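Local structure of galactofuranose-binding protein YtfQ (Escherichia coli, 2VK2) at residues A[103-108]-A[253-258]; A[117-122]-A[220-225]; A[140-145]-A[168-173]; A[181-186]-A[208-213]. The protein binds alpha- and beta-galactofuranose in the periplasm as the solute-binding component of the YtfQRT-YjfF ABC transporter, which takes up this sugar. All coordinates share one frame; numbering follows the deposited sequence. Where two conformers were deposited one is given.

Contact 1: residues A[103-108]-A[253-258]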
loop_
_atom_site.group_PDB
_atom_site.type_symbol
_atom_site.label_atom_id
_atom_site.label_comp_id
_atom_site.label_asym_id
_atom_site.label_seq_id
_atom_site.Cartn_x
_atom_site.Cartn_y
_atom_site.Cartn_z
ATOM N N THR A 103 -6.795 -13.693 -10.188
ATOM C CA THR A 103 -6.609 -13.582 -8.751
ATOM C C THR A 103 -6.174 -12.171 -8.406
ATOM O O THR A 103 -5.763 -11.411 -9.287
ATOM C CB THR A 103 -5.549 -14.589 -8.239
ATOM O OG1 THR A 103 -5.576 -14.641 -6.808
ATOM C CG2 THR A 103 -4.147 -14.194 -8.695
ATOM N N THR A 104 -6.300 -11.828 -7.128
ATOM C CA THR A 104 -5.698 -10.622 -6.572
ATOM C C THR A 104 -4.630 -11.054 -5.577
ATOM O O THR A 104 -4.925 -11.787 -4.633
ATOM C CB THR A 104 -6.728 -9.744 -5.840
ATOM O OG1 THR A 104 -7.827 -9.462 -6.713
ATOM C CG2 THR A 104 -6.102 -8.428 -5.392
ATOM N N VAL A 105 -3.392 -10.626 -5.811
ATOM C CA VAL A 105 -2.309 -10.829 -4.854
ATOM C C VAL A 105 -2.220 -9.576 -4.001
ATOM O O VAL A 105 -2.004 -8.484 -4.521
ATOM C CB VAL A 105 -0.962 -11.070 -5.553
ATOM C CG1 VAL A 105 0.125 -11.360 -4.516
ATOM C CG2 VAL A 105 -1.074 -12.215 -6.550
ATOM N N THR A 106 -2.408 -9.720 -2.695
ATOM C CA THR A 106 -2.557 -8.556 -1.838
ATOM C C THR A 106 -2.430 -8.947 -0.378
ATOM O O THR A 106 -2.610 -10.106 -0.024
ATOM C CB THR A 106 -3.943 -7.889 -2.080
ATOM O OG1 THR A 106 -4.084 -6.719 -1.264
ATOM C CG2 THR A 106 -5.078 -8.863 -1.775
ATOM N N ALA A 107 -2.098 -7.976 0.464
ATOM C CA ALA A 107 -2.257 -8.147 1.898
ATOM C C ALA A 107 -3.739 -8.052 2.255
ATOM O O ALA A 107 -4.567 -7.613 1.446
ATOM C CB ALA A 107 -1.469 -7.091 2.650
ATOM N N ASP A 108 -4.064 -8.493 3.463
ATOM C CA ASP A 108 -5.346 -8.188 4.079
ATOM C C ASP A 108 -5.190 -6.777 4.637
ATOM O O ASP A 108 -4.589 -6.576 5.690
ATOM C CB ASP A 108 -5.656 -9.206 5.177
ATOM C CG ASP A 108 -6.960 -8.927 5.904
ATOM O OD1 ASP A 108 -7.512 -7.811 5.778
ATOM O OD2 ASP A 108 -7.424 -9.837 6.624
ATOM N N GLY A 253 5.786 -11.976 -7.681
ATOM C CA GLY A 253 6.195 -13.375 -7.557
ATOM C C GLY A 253 5.035 -14.355 -7.542
ATOM O O GLY A 253 4.961 -15.247 -8.391
ATOM N N PRO A 254 4.124 -14.220 -6.563
ATOM C CA PRO A 254 2.935 -15.077 -6.538
ATOM C C PRO A 254 2.068 -14.997 -7.804
ATOM O O PRO A 254 1.451 -15.992 -8.184
ATOM C CB PRO A 254 2.169 -14.579 -5.307
ATOM C CG PRO A 254 3.207 -13.956 -4.444
ATOM C CD PRO A 254 4.173 -13.324 -5.395
ATOM N N ALA A 255 2.026 -13.838 -8.457
ATOM C CA ALA A 255 1.294 -13.707 -9.718
ATOM C C ALA A 255 1.974 -14.504 -10.829
ATOM O O ALA A 255 1.307 -15.213 -11.585
ATOM C CB ALA A 255 1.155 -12.248 -10.110
ATOM N N PHE A 256 3.300 -14.401 -10.917
ATOM C CA PHE A 256 4.064 -15.214 -11.869
ATOM C C PHE A 256 3.908 -16.709 -11.577
ATOM O O PHE A 256 3.781 -17.503 -12.504
ATOM C CB PHE A 256 5.556 -14.859 -11.851
ATOM C CG PHE A 256 5.893 -13.528 -12.483
ATOM C CD1 PHE A 256 5.454 -13.205 -13.762
ATOM C CD2 PHE A 256 6.695 -12.614 -11.808
ATOM C CE1 PHE A 256 5.782 -11.986 -14.341
ATOM C CE2 PHE A 256 7.028 -11.396 -12.379
ATOM C CZ PHE A 256 6.568 -11.081 -13.648
ATOM N N ASP A 257 3.926 -17.088 -10.298
ATOM C CA ASP A 257 3.710 -18.489 -9.906
ATOM C C ASP A 257 2.387 -19.008 -10.463
ATOM O O ASP A 257 2.335 -20.077 -11.072
ATOM C CB ASP A 257 3.696 -18.651 -8.379
ATOM C CG ASP A 257 5.067 -18.498 -7.748
ATOM O OD1 ASP A 257 6.078 -18.729 -8.434
ATOM O OD2 ASP A 257 5.123 -18.159 -6.548
ATOM N N ALA A 258 1.323 -18.243 -10.240
ATOM C CA ALA A 258 -0.015 -18.606 -10.708
ATOM C C ALA A 258 -0.086 -18.651 -12.232
ATOM O O ALA A 258 -0.691 -19.561 -12.804
ATOM C CB ALA A 258 -1.047 -17.632 -10.159
#

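Contact 2: residues A[117-122]-A[220-225]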
loop_
_atom_site.group_PDB
_atom_site.type_symbol
_atom_site.label_atom_id
_atom_site.label_comp_id
_atom_site.label_asym_id
_atom_site.label_seq_id
_atom_site.Cartn_x
_atom_site.Cartn_y
_atom_site.Cartn_z
ATOM N N GLY A 117 -4.258 -0.058 14.836
ATOM C CA GLY A 117 -5.278 0.342 15.801
ATOM C C GLY A 117 -5.159 -0.383 17.129
ATOM O O GLY A 117 -5.219 0.241 18.191
ATOM N N ASP A 118 -4.980 -1.702 17.070
ATOM C CA ASP A 118 -4.800 -2.519 18.274
ATOM C C ASP A 118 -3.560 -2.066 19.046
ATOM O O ASP A 118 -3.585 -1.956 20.277
ATOM C CB ASP A 118 -4.650 -4.006 17.921
ATOM C CG ASP A 118 -5.945 -4.645 17.442
ATOM O OD1 ASP A 118 -7.025 -4.034 17.576
ATOM O OD2 ASP A 118 -5.869 -5.784 16.933
ATOM N N TRP A 119 -2.479 -1.804 18.318
ATOM C CA TRP A 119 -1.252 -1.310 18.931
ATOM C C TRP A 119 -1.513 0.005 19.668
ATOM O O TRP A 119 -1.088 0.174 20.813
ATOM C CB TRP A 119 -0.141 -1.127 17.889
ATOM C CG TRP A 119 0.979 -0.309 18.433
ATOM C CD1 TRP A 119 1.993 -0.740 19.233
ATOM C CD2 TRP A 119 1.166 1.100 18.268
ATOM N NE1 TRP A 119 2.810 0.311 19.566
ATOM C CE2 TRP A 119 2.327 1.452 18.985
ATOM C CE3 TRP A 119 0.471 2.097 17.577
ATOM C CZ2 TRP A 119 2.806 2.761 19.030
ATOM C CZ3 TRP A 119 0.948 3.395 17.620
ATOM C CH2 TRP A 119 2.106 3.715 18.342
ATOM N N LEU A 120 -2.217 0.926 19.015
ATOM C CA LEU A 120 -2.495 2.239 19.597
ATOM C C LEU A 120 -3.344 2.143 20.861
ATOM O O LEU A 120 -3.066 2.824 21.848
ATOM C CB LEU A 120 -3.187 3.148 18.575
ATOM C CG LEU A 120 -3.469 4.575 19.053
ATOM C CD1 LEU A 120 -2.170 5.333 19.318
ATOM C CD2 LEU A 120 -4.325 5.310 18.039
ATOM N N VAL A 121 -4.371 1.299 20.831
ATOM C CA VAL A 121 -5.229 1.095 21.997
ATOM C C VAL A 121 -4.392 0.688 23.211
ATOM O O VAL A 121 -4.560 1.239 24.302
ATOM C CB VAL A 121 -6.320 0.032 21.722
ATOM C CG1 VAL A 121 -7.062 -0.331 23.005
ATOM C CG2 VAL A 121 -7.298 0.534 20.673
ATOM N N LYS A 122 -3.487 -0.268 23.015
ATOM C CA LYS A 122 -2.599 -0.717 24.087
ATOM C C LYS A 122 -1.613 0.374 24.509
ATOM O O LYS A 122 -1.363 0.564 25.702
ATOM C CB LYS A 122 -1.831 -1.969 23.657
ATOM C CG LYS A 122 -2.680 -3.221 23.576
ATOM C CD LYS A 122 -1.906 -4.376 22.970
ATOM N N ASP A 220 5.749 13.384 21.341
ATOM C CA ASP A 220 4.639 14.343 21.390
ATOM C C ASP A 220 3.509 13.910 20.462
ATOM O O ASP A 220 2.333 14.028 20.807
ATOM C CB ASP A 220 5.101 15.748 20.992
ATOM C CG ASP A 220 6.054 16.368 21.999
ATOM O OD1 ASP A 220 5.933 16.085 23.211
ATOM O OD2 ASP A 220 6.923 17.151 21.568
ATOM N N ILE A 221 3.878 13.433 19.276
ATOM C CA ILE A 221 2.924 12.864 18.330
ATOM C C ILE A 221 3.450 11.496 17.904
ATOM O O ILE A 221 4.521 11.392 17.304
ATOM C CB ILE A 221 2.711 13.783 17.110
ATOM C CG1 ILE A 221 2.117 15.123 17.554
ATOM C CG2 ILE A 221 1.790 13.114 16.094
ATOM C CD1 ILE A 221 1.947 16.136 16.446
ATOM N N LEU A 222 2.703 10.450 18.250
ATOM C CA LEU A 222 3.054 9.080 17.891
ATOM C C LEU A 222 2.803 8.870 16.403
ATOM O O LEU A 222 1.997 9.582 15.804
ATOM C CB LEU A 222 2.205 8.087 18.691
ATOM C CG LEU A 222 2.265 8.178 20.219
ATOM C CD1 LEU A 222 1.189 7.299 20.836
ATOM C CD2 LEU A 222 3.648 7.792 20.736
ATOM N N THR A 223 3.487 7.898 15.809
ATOM C CA THR A 223 3.246 7.543 14.412
ATOM C C THR A 223 2.917 6.064 14.278
ATOM O O THR A 223 3.546 5.207 14.903
ATOM C CB THR A 223 4.449 7.879 13.494
ATOM O OG1 THR A 223 5.474 6.883 13.626
ATOM C CG2 THR A 223 5.010 9.257 13.815
ATOM N N GLY A 224 1.909 5.781 13.458
ATOM C CA GLY A 224 1.560 4.420 13.068
ATOM C C GLY A 224 1.305 4.429 11.575
ATOM O O GLY A 224 0.560 5.270 11.086
ATOM N N SER A 225 1.940 3.520 10.846
ATOM C CA SER A 225 1.845 3.517 9.392
ATOM C C SER A 225 2.079 2.119 8.836
ATOM O O SER A 225 2.275 1.172 9.591
ATOM C CB SER A 225 2.823 4.533 8.797
ATOM O OG SER A 225 4.152 4.284 9.222
#

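Contact 3: residues A[140-145]-A[168-173]. With GZL (beta-D-galactofuranose), chain B.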
loop_
_atom_site.group_PDB
_atom_site.type_symbol
_atom_site.label_atom_id
_atom_site.label_comp_id
_atom_site.label_asym_id
_atom_site.label_seq_id
_atom_site.Cartn_x
_atom_site.Cartn_y
_atom_site.Cartn_z
ATOM N N ALA A 140 -8.821 4.113 -3.714
ATOM C CA ALA A 140 -7.958 2.935 -3.671
ATOM C C ALA A 140 -8.516 1.950 -2.657
ATOM O O ALA A 140 -8.837 2.337 -1.539
ATOM C CB ALA A 140 -6.539 3.331 -3.293
ATOM N N SER A 141 -8.631 0.678 -3.031
ATOM C CA SER A 141 -9.184 -0.324 -2.121
ATOM C C SER A 141 -8.414 -0.335 -0.808
ATOM O O SER A 141 -9.000 -0.463 0.265
ATOM C CB SER A 141 -9.156 -1.721 -2.746
ATOM O OG SER A 141 -7.829 -2.223 -2.851
ATOM N N VAL A 142 -7.095 -0.186 -0.908
ATOM C CA VAL A 142 -6.217 -0.247 0.254
ATOM C C VAL A 142 -6.449 0.915 1.221
ATOM O O VAL A 142 -6.316 0.741 2.430
ATOM C CB VAL A 142 -4.727 -0.332 -0.168
ATOM C CG1 VAL A 142 -4.462 -1.643 -0.898
ATOM C CG2 VAL A 142 -4.326 0.856 -1.026
ATOM N N ALA A 143 -6.800 2.090 0.702
ATOM C CA ALA A 143 -7.118 3.241 1.552
ATOM C C ALA A 143 -8.447 3.021 2.271
ATOM O O ALA A 143 -8.558 3.249 3.474
ATOM C CB ALA A 143 -7.159 4.519 0.728
ATOM N N ILE A 144 -9.446 2.558 1.529
ATOM C CA ILE A 144 -10.751 2.240 2.099
ATOM C C ILE A 144 -10.607 1.198 3.210
ATOM O O ILE A 144 -11.164 1.355 4.299
ATOM C CB ILE A 144 -11.712 1.729 1.003
ATOM C CG1 ILE A 144 -12.044 2.857 0.019
ATOM C CG2 ILE A 144 -12.988 1.173 1.619
ATOM C CD1 ILE A 144 -12.634 2.373 -1.296
ATOM N N ASP A 145 -9.838 0.146 2.939
ATOM C CA ASP A 145 -9.689 -0.963 3.875
ATOM C C ASP A 145 -8.838 -0.608 5.092
ATOM O O ASP A 145 -9.167 -0.997 6.209
ATOM C CB ASP A 145 -9.112 -2.194 3.167
ATOM C CG ASP A 145 -10.096 -2.835 2.200
ATOM O OD1 ASP A 145 -11.289 -2.455 2.193
ATOM O OD2 ASP A 145 -9.659 -3.731 1.452
ATOM N N GLY A 168 -3.405 11.989 1.748
ATOM C CA GLY A 168 -2.071 12.483 1.442
ATOM C C GLY A 168 -1.503 11.850 0.182
ATOM O O GLY A 168 -0.293 11.872 -0.028
ATOM N N ASP A 169 -2.374 11.254 -0.636
ATOM C CA ASP A 169 -2.010 10.710 -1.956
ATOM C C ASP A 169 -0.924 9.620 -1.933
ATOM O O ASP A 169 -0.316 9.333 -2.964
ATOM C CB ASP A 169 -1.569 11.839 -2.906
ATOM C CG ASP A 169 -2.614 12.933 -3.059
ATOM O OD1 ASP A 169 -3.779 12.727 -2.660
ATOM O OD2 ASP A 169 -2.259 14.008 -3.587
ATOM N N PHE A 170 -0.685 9.020 -0.766
ATOM C CA PHE A 170 0.374 8.019 -0.579
ATOM C C PHE A 170 1.807 8.550 -0.814
ATOM O O PHE A 170 2.735 7.757 -0.973
ATOM C CB PHE A 170 0.122 6.772 -1.463
ATOM C CG PHE A 170 -0.850 5.763 -0.881
ATOM C CD1 PHE A 170 -0.766 5.357 0.447
ATOM C CD2 PHE A 170 -1.805 5.159 -1.696
ATOM C CE1 PHE A 170 -1.633 4.403 0.957
ATOM C CE2 PHE A 170 -2.682 4.210 -1.184
ATOM C CZ PHE A 170 -2.586 3.825 0.141
ATOM N N THR A 171 1.995 9.871 -0.815
ATOM C CA THR A 171 3.327 10.448 -1.039
ATOM C C THR A 171 3.878 11.154 0.195
ATOM O O THR A 171 3.136 11.651 1.039
ATOM C CB THR A 171 3.353 11.457 -2.208
ATOM O OG1 THR A 171 2.627 12.637 -1.852
ATOM C CG2 THR A 171 2.763 10.851 -3.469
ATOM N N ARG A 172 5.201 11.203 0.267
ATOM C CA ARG A 172 5.896 11.914 1.332
ATOM C C ARG A 172 5.591 13.411 1.293
ATOM O O ARG A 172 5.296 14.016 2.327
ATOM C CB ARG A 172 7.406 11.668 1.219
ATOM C CG ARG A 172 8.199 12.039 2.454
ATOM C CD ARG A 172 9.653 11.597 2.339
ATOM N NE ARG A 172 9.807 10.140 2.337
ATOM C CZ ARG A 172 10.974 9.502 2.455
ATOM N NH1 ARG A 172 12.110 10.180 2.591
ATOM N NH2 ARG A 172 11.010 8.177 2.447
ATOM N N SER A 173 5.637 13.996 0.097
ATOM C CA SER A 173 5.445 15.438 -0.053
ATOM C C SER A 173 4.033 15.876 0.341
ATOM O O SER A 173 3.869 16.856 1.069
ATOM C CB SER A 173 5.769 15.889 -1.481
ATOM O OG SER A 173 4.963 15.219 -2.433
HETATM C C6 GZL B . -0.282 -1.427 -1.097
HETATM C C5 GZL B . -0.554 -0.336 -1.840
HETATM C C4 GZL B . -0.075 1.063 -1.498
HETATM C C3 GZL B . 1.023 1.293 -0.496
HETATM C C2 GZL B . 1.898 2.169 -0.970
HETATM O O6 GZL B . -0.748 -2.633 -1.433
HETATM O O5 GZL B . -1.366 -0.453 -2.897
HETATM O O4 GZL B . 0.419 1.718 -2.675
HETATM O O3 GZL B . 1.025 0.745 0.714
HETATM C C1 GZL B . 1.565 2.523 -2.375
HETATM O O2 GZL B . 2.968 2.687 -0.364
HETATM O O1 GZL B . 1.241 3.903 -2.510
#

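Contact 4: residues A[181-186]-A[208-213]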
loop_
_atom_site.group_PDB
_atom_site.type_symbol
_atom_site.label_atom_id
_atom_site.label_comp_id
_atom_site.label_asym_id
_atom_site.label_seq_id
_atom_site.Cartn_x
_atom_site.Cartn_y
_atom_site.Cartn_z
ATOM N N SER A 181 -1.000 21.256 7.649
ATOM C CA SER A 181 -2.331 21.849 7.791
ATOM C C SER A 181 -3.036 21.354 9.056
ATOM O O SER A 181 -3.716 22.129 9.728
ATOM C CB SER A 181 -3.195 21.571 6.554
ATOM O OG SER A 181 -3.682 20.242 6.539
ATOM N N PHE A 182 -2.876 20.070 9.375
ATOM C CA PHE A 182 -3.449 19.506 10.599
ATOM C C PHE A 182 -2.840 20.150 11.846
ATOM O O PHE A 182 -3.556 20.489 12.786
ATOM C CB PHE A 182 -3.235 17.988 10.676
ATOM C CG PHE A 182 -4.037 17.178 9.676
ATOM C CD1 PHE A 182 -5.099 17.722 8.954
ATOM C CD2 PHE A 182 -3.740 15.835 9.499
ATOM C CE1 PHE A 182 -5.819 16.941 8.056
ATOM C CE2 PHE A 182 -4.465 15.053 8.614
ATOM C CZ PHE A 182 -5.499 15.606 7.891
ATOM N N ILE A 183 -1.518 20.303 11.847
ATOM C CA ILE A 183 -0.807 20.914 12.971
ATOM C C ILE A 183 -1.290 22.345 13.213
ATOM O O ILE A 183 -1.580 22.722 14.351
ATOM C CB ILE A 183 0.722 20.895 12.736
ATOM C CG1 ILE A 183 1.257 19.465 12.862
ATOM C CG2 ILE A 183 1.443 21.802 13.730
ATOM C CD1 ILE A 183 2.676 19.294 12.366
ATOM N N LYS A 184 -1.395 23.126 12.142
ATOM C CA LYS A 184 -1.870 24.510 12.235
ATOM C C LYS A 184 -3.333 24.607 12.682
ATOM O O LYS A 184 -3.724 25.587 13.323
ATOM C CB LYS A 184 -1.687 25.232 10.899
ATOM C CG LYS A 184 -0.235 25.500 10.543
ATOM C CD LYS A 184 -0.105 26.079 9.147
ATOM C CE LYS A 184 1.346 26.125 8.696
ATOM N NZ LYS A 184 1.471 26.544 7.274
ATOM N N ALA A 185 -4.129 23.595 12.346
ATOM C CA ALA A 185 -5.542 23.549 12.729
ATOM C C ALA A 185 -5.767 23.021 14.151
ATOM O O ALA A 185 -6.892 23.068 14.653
ATOM C CB ALA A 185 -6.327 22.703 11.730
ATOM N N GLU A 186 -4.709 22.526 14.796
ATOM C CA GLU A 186 -4.831 21.879 16.104
ATOM C C GLU A 186 -3.826 22.418 17.127
ATOM O O GLU A 186 -3.087 21.655 17.755
ATOM C CB GLU A 186 -4.684 20.359 15.948
ATOM C CG GLU A 186 -5.802 19.697 15.143
ATOM C CD GLU A 186 -7.172 19.812 15.804
ATOM O OE1 GLU A 186 -7.249 20.131 17.010
ATOM O OE2 GLU A 186 -8.182 19.575 15.113
ATOM N N GLN A 208 8.549 15.064 9.328
ATOM C CA GLN A 208 9.202 16.338 8.995
ATOM C C GLN A 208 8.379 17.522 9.487
ATOM O O GLN A 208 8.915 18.446 10.104
ATOM C CB GLN A 208 9.385 16.499 7.482
ATOM C CG GLN A 208 10.282 15.497 6.797
ATOM C CD GLN A 208 10.396 15.779 5.307
ATOM O OE1 GLN A 208 10.983 16.784 4.899
ATOM N NE2 GLN A 208 9.824 14.902 4.489
ATOM N N ALA A 209 7.079 17.503 9.194
ATOM C CA ALA A 209 6.175 18.579 9.604
ATOM C C ALA A 209 6.117 18.728 11.122
ATOM O O ALA A 209 6.097 19.847 11.642
ATOM C CB ALA A 209 4.775 18.344 9.042
ATOM N N ILE A 210 6.094 17.600 11.829
ATOM C CA ILE A 210 6.057 17.603 13.292
ATOM C C ILE A 210 7.323 18.251 13.860
ATOM O O ILE A 210 7.249 19.099 14.753
ATOM C CB ILE A 210 5.893 16.172 13.859
ATOM C CG1 ILE A 210 4.519 15.600 13.492
ATOM C CG2 ILE A 210 6.054 16.169 15.376
ATOM C CD1 ILE A 210 4.440 14.092 13.605
ATOM N N LYS A 211 8.480 17.859 13.331
ATOM C CA LYS A 211 9.757 18.442 13.757
ATOM C C LYS A 211 9.833 19.938 13.465
ATOM O O LYS A 211 10.288 20.716 14.304
ATOM C CB LYS A 211 10.936 17.725 13.091
ATOM C CG LYS A 211 11.191 16.338 13.651
ATOM C CD LYS A 211 12.585 15.824 13.332
ATOM C CE LYS A 211 12.644 15.111 12.002
ATOM N NZ LYS A 211 13.980 14.499 11.761
ATOM N N GLU A 212 9.378 20.336 12.279
ATOM C CA GLU A 212 9.402 21.746 11.881
ATOM C C GLU A 212 8.466 22.622 12.728
ATOM O O GLU A 212 8.677 23.833 12.839
ATOM C CB GLU A 212 9.098 21.885 10.384
ATOM C CG GLU A 212 10.245 21.384 9.508
ATOM C CD GLU A 212 9.932 21.389 8.021
ATOM O OE1 GLU A 212 8.878 21.922 7.618
ATOM O OE2 GLU A 212 10.757 20.859 7.246
ATOM N N ALA A 213 7.455 22.004 13.339
ATOM C CA ALA A 213 6.558 22.690 14.277
ATOM C C ALA A 213 7.145 22.803 15.691
ATOM O O ALA A 213 6.532 23.417 16.565
ATOM C CB ALA A 213 5.210 21.977 14.328
#

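Contact 1: residues A[103-108]-A[253-258]
P254, in the first turn of helix 252-265, places its ring against the side chain of V105 on strand 103-106. CG1 of V105 lies 3.9 Å from CB of P254 and 4.0 Å from CG of P254, so one methyl spans the CB-CG edge of the pyrrolidine ring, with the two side chains crossing at about a right angle. The torsion of V105 explains the division of labour: CG1 stands anti to the backbone N (chi1 -177°), which sends CG1 to the proline and CG2 to the next residue, A255. There CG2 of V105 approaches the backbone N of A255 at 4.0 Å and CB of A255 at 4.2 Å. The CA atoms of V105 and A255 are 6.7 Å apart, the gap filled by the V105 side chain.

This is helix-on-sheet packing in the lobe that carries the parallel sheet of a type I periplasmic binding protein, where 103-106 runs between strands 86-89 and 272-274. A255 also touches L89 of the neighbouring strand.

Further on, F256 turns off the contact to meet the ring of F63, with planes at about 45°, while D257 OD1 forms a salt bridge with R31 NH1 of helix 15-31. One turn after P254, the CB of A258 again points toward the strand, and its side chain packs on F87.

Contact 2: residues A[117-122]-A[220-225]
W119 brings the six-membered end of its indole onto strand 222-225, with CH2 of W119 4.0 Å from the carbonyl oxygen of T223, an oblique approach and not a hydrogen bond. At the rim of the same ring, near its plane, CB of L222 lies 4.4 Å from CH2 of W119. One residue along the helix, CD1 of L120 meets CD1 of L222 at 4.2 Å, so L222 is touched by two successive helix residues. The reach of W119 follows from its first torsion, which holds CG opposite the backbone N (chi1 166°) and extends the indole from the helix toward the strand. G224 has no side chain; a CB there would lie 3.9 Å from CZ3 of W119.

The short segments 117-122 and 222-225 run nearly antiparallel, at 159°, with their axes 9.6 Å apart. T223 turns its side chain away from the helix, and its OG1 bonds N242 N.

Farther out, L120 packs on M194 of strand 194-197 and on F150 of helix 141-153. Strand 222-225 lies inside the mixed sheet between 194-197 and 243-246, with helix 109-124 on one face and helix 200-212, touching T223 through V203 and I207, on the other.

Contact 3: residues A[140-145]-A[168-173]
The galactofuranose pocket is built in part where V142, at the start of helix 141-153, meets F170, on the turn leading into helix 172-185. CG2 of V142 lies 3.6 Å from CZ of F170 and approaches the ring at its edge, near the ring plane. CB of A140 sits at the edge too, more loosely, 4.5 Å from CE2 of F170.

With V142 at its rim, the phenyl group turns a face to the sugar: C4 of the galactofuranose stands 4.0 Å above the ring plane, displaced toward the rim, and the sugar O1 comes 3.2 Å from CG of F170. The same V142 methyl serves both partners, since CG2 of V142 is also 3.7 Å from the sugar O5. Its chi1 of -65° puts CG2 between the backbone N and the carbonyl carbon, from where it faces the ring and the ligand together.

The turn fixes where the ring starts. G168 to T171 form a type I' beta turn, closed by T171 N to G168 O at 3.1 Å, with D169 and F170 both at positive phi; F170 O accepts a bond from N199 ND2. Replacing F170 by an alanine is likely to take away the face under C4 of the sugar and leave CG2 of V142 without its ring partner.

Polar residues including E13, D90, R91, R146 and D227 bond the same ligand. A sugar held by hydrogen bonds while resting on an aromatic face is characteristic of periplasmic sugar-binding proteins, whose ligand lies in the cleft between two lobes.

Contact 4: residues A[181-186]-A[208-213]
The backbone N of A213 is shared between two acceptors, A209 O at 3.1 Å and, weakly, I210 O at 3.2 Å, and I183 of the neighbouring helix packs on the turn from A209 to A213. CD1 of I183 touches the carbonyl oxygen of A209 at 3.5 Å, a van der Waals contact with an oxygen that already accepts the A213 amide. The same methyl lies 4.0 Å from CB of A209 and 4.3 Å from CG1 of I210.

The other branch, CG2 of I183, meets CB of A213 at 3.8 Å, where CD1 of I183 also comes within 4.2 Å. Both branches reach the helix because CG2 is anti to the backbone N of I183 while CG1 lies beside that N (chi1 -71°), and an extended second torsion (168°) carries CD1 on to A209. I183 thus spans the spacing from A209 to A213, one helical turn, and contributes more than half of the buried surface. The small alanines at both positions are consistent with the close approach, I183 CA to I210 CA 7.6 Å.

The two helices are successive alpha units of an alternating beta-alpha fold, joined through strand 194-197, and they pack side by side against the mixed sheet. F182, next to I183, reaches strands 129-135 and 160-167, while I210 lies alongside L215 and P217.

The helices are also linked by charge: E212 OE2 forms a salt bridge with K176 NZ, to which Q208 OE1 adds a weak bond. E186 forms a salt bridge with R164 and a hydrogen bond with N191 ND2.

In the fold
Contact 1 belongs to the lobe of the parallel sheet; contacts 2, 3 and 4 belong to the lobe of the mixed sheet, with contact 3 at its cleft side against the sugar, its centre about 20 Å from that of contact 1. Contact 1 encloses the other three along the chain. Contacts 3 and 4 follow in series within contact 2 and share helix 172-185. Strand 103-106 leads into helix 109-124, so the chain passes there from one lobe to the other. I221 CG2 packs on I210 CD1 at 3.8 Å, joining contacts 2 and 4, and R172 of contact 3 touches Q208 of contact 4. The sugar is thus held between two lobes, with contact 3 on the wall of the second.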